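Local coordinates for alcohol dehydrogenase superfamily protein (Novosphingobium aromaticivorans, PDB 3GAZ) that probably acts as an NADP-dependent oxidoreductase of the medium-chain alcohol dehydrogenase superfamily, though its substrate is not established, at residues V134-W139 against A279-M284. Sequence-based numbering, arbitrary orientation.
Sequences VFITAW and AHFGEM
Trp139 holds CG trans to its backbone N (chi1 -174°), and Met284, a selenomethionine, runs extended to SE before bending at chi3 (-76°); together these torsions bring the selenium against the indole and swing the terminal methyl back toward Ile136. SE lies 3.3 Å from Trp139 CD1 and meets the five-membered ring obliquely, a Met-aromatic contact. The CE methyl of Met284 presses on CG2 of Ile136 at 3.3 Å, tighter than usual for two carbons. The other branch of Ile136 reaches Phe281, where CD1 sits over the middle of one ring face, 4.0 Å from the centroid, as a CH-pi contact. CE2 of Phe135 comes within 3.2 Å of the backbone O of Met284, which meets the ring obliquely. Replacing Trp139 by alanine would probably leave the Met284 side chain without its aromatic neighbour and freer to turn. The axes of segments 134-139 and 279-284 lie nearly at right angles (99°), 10.3 Å apart, on helices 132-145 and 278-293. Phe135 also touches Ile170 of helix 162-173. Within this buried interface, dispersion between apolar side chains probably supplies most of the cohesion, and a hydrogen bond between His280 NE2 and Asp144 OD2 joins the same two helices.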
loop_
_atom_site.group_PDB
_atom_site.type_symbol
_atom_site.label_atom_id
_atom_site.label_comp_id
_atom_site.label_asym_id
_atom_site.label_seq_id
_atom_site.Cartn_x
_atom_site.Cartn_y
_atom_site.Cartn_z
ATOM N N VAL A 134 -2.568 19.785 -0.862
ATOM C CA VAL A 134 -3.362 20.754 -1.598
ATOM C C VAL A 134 -2.558 21.543 -2.623
ATOM O O VAL A 134 -3.076 21.854 -3.690
ATOM C CB VAL A 134 -4.130 21.731 -0.649
ATOM C CG1 VAL A 134 -5.073 20.933 0.249
ATOM C CG2 VAL A 134 -3.163 22.566 0.171
ATOM N N PHE A 135 -1.299 21.860 -2.321
ATOM C CA PHE A 135 -0.480 22.597 -3.284
ATOM C C PHE A 135 -0.237 21.728 -4.515
ATOM O O PHE A 135 -0.406 22.167 -5.656
ATOM C CB PHE A 135 0.882 22.987 -2.695
ATOM C CG PHE A 135 1.731 23.795 -3.646
ATOM C CD1 PHE A 135 1.622 25.184 -3.690
ATOM C CD2 PHE A 135 2.579 23.159 -4.555
ATOM C CE1 PHE A 135 2.339 25.933 -4.631
ATOM C CE2 PHE A 135 3.303 23.897 -5.505
ATOM C CZ PHE A 135 3.181 25.289 -5.542
ATOM N N ILE A 136 0.181 20.491 -4.271
ATOM C CA ILE A 136 0.446 19.546 -5.346
ATOM C C ILE A 136 -0.823 19.312 -6.167
ATOM O O ILE A 136 -0.773 19.232 -7.393
ATOM C CB ILE A 136 0.959 18.203 -4.774
ATOM C CG1 ILE A 136 2.378 18.390 -4.231
ATOM C CG2 ILE A 136 0.927 17.120 -5.844
ATOM C CD1 ILE A 136 2.923 17.182 -3.498
ATOM N N THR A 137 -1.962 19.215 -5.489
ATOM C CA THR A 137 -3.224 18.995 -6.177
ATOM C C THR A 137 -3.519 20.191 -7.081
ATOM O O THR A 137 -3.840 20.028 -8.261
ATOM C CB THR A 137 -4.374 18.795 -5.166
ATOM O OG1 THR A 137 -4.118 17.620 -4.383
ATOM C CG2 THR A 137 -5.703 18.638 -5.886
ATOM N N ALA A 138 -3.383 21.393 -6.528
ATOM C CA ALA A 138 -3.625 22.620 -7.283
ATOM C C ALA A 138 -2.666 22.748 -8.464
ATOM O O ALA A 138 -3.062 23.152 -9.563
ATOM C CB ALA A 138 -3.472 23.828 -6.368
ATOM N N TRP A 139 -1.407 22.399 -8.232
ATOM C CA TRP A 139 -0.378 22.493 -9.264
ATOM C C TRP A 139 -0.571 21.507 -10.417
ATOM O O TRP A 139 -0.396 21.868 -11.586
ATOM C CB TRP A 139 1.001 22.283 -8.639
ATOM C CG TRP A 139 2.138 22.497 -9.591
ATOM C CD1 TRP A 139 2.642 21.602 -10.493
ATOM C CD2 TRP A 139 2.902 23.699 -9.748
ATOM N NE1 TRP A 139 3.677 22.174 -11.201
ATOM C CE2 TRP A 139 3.857 23.459 -10.762
ATOM C CE3 TRP A 139 2.872 24.955 -9.125
ATOM C CZ2 TRP A 139 4.776 24.435 -11.173
ATOM C CZ3 TRP A 139 3.789 25.928 -9.535
ATOM C CH2 TRP A 139 4.728 25.657 -10.548
ATOM N N ALA A 279 9.917 11.925 -7.797
ATOM C CA ALA A 279 10.749 13.123 -7.845
ATOM C C ALA A 279 9.951 14.392 -8.139
ATOM O O ALA A 279 10.308 15.479 -7.682
ATOM C CB ALA A 279 11.849 12.949 -8.885
ATOM N N HIS A 280 8.877 14.253 -8.909
ATOM C CA HIS A 280 8.041 15.397 -9.265
ATOM C C HIS A 280 7.437 16.049 -8.017
ATOM O O HIS A 280 7.176 17.253 -8.000
ATOM C CB HIS A 280 6.929 14.946 -10.220
ATOM C CG HIS A 280 6.128 16.069 -10.801
ATOM N ND1 HIS A 280 6.711 17.175 -11.382
ATOM C CD2 HIS A 280 4.790 16.240 -10.924
ATOM C CE1 HIS A 280 5.765 17.979 -11.838
ATOM N NE2 HIS A 280 4.591 17.435 -11.572
ATOM N N PHE A 281 7.213 15.255 -6.972
ATOM C CA PHE A 281 6.635 15.781 -5.738
ATOM C C PHE A 281 7.545 16.806 -5.076
ATOM O O PHE A 281 7.122 17.932 -4.812
ATOM C CB PHE A 281 6.327 14.641 -4.766
ATOM C CG PHE A 281 4.935 14.089 -4.907
ATOM C CD1 PHE A 281 4.249 14.192 -6.115
ATOM C CD2 PHE A 281 4.304 13.478 -3.830
ATOM C CE1 PHE A 281 2.952 13.694 -6.247
ATOM C CE2 PHE A 281 3.014 12.977 -3.950
ATOM C CZ PHE A 281 2.334 13.087 -5.164
ATOM N N GLY A 282 8.786 16.415 -4.803
ATOM C CA GLY A 282 9.724 17.338 -4.187
ATOM C C GLY A 282 9.929 18.558 -5.068
ATOM O O GLY A 282 10.123 19.673 -4.581
ATOM N N GLU A 283 9.887 18.349 -6.378
ATOM C CA GLU A 283 10.062 19.447 -7.316
ATOM C C GLU A 283 8.930 20.460 -7.178
ATOM O O GLU A 283 9.176 21.664 -7.135
ATOM C CB GLU A 283 10.118 18.917 -8.750
ATOM C CG GLU A 283 11.375 18.119 -9.076
ATOM C CD GLU A 283 12.649 18.914 -8.849
ATOM O OE1 GLU A 283 13.147 18.938 -7.703
ATOM O OE2 GLU A 283 13.149 19.525 -9.817
HETATM N N MSE A 284 7.694 19.976 -7.107
HETATM C CA MSE A 284 6.549 20.871 -6.963
HETATM C C MSE A 284 6.626 21.625 -5.631
HETATM O O MSE A 284 6.290 22.803 -5.566
HETATM C CB MSE A 284 5.220 20.096 -7.055
HETATM C CG MSE A 284 4.799 19.686 -8.483
HETATM SE SE MSE A 284 3.141 18.913 -8.613
HETATM C CE MSE A 284 3.520 17.252 -7.956
#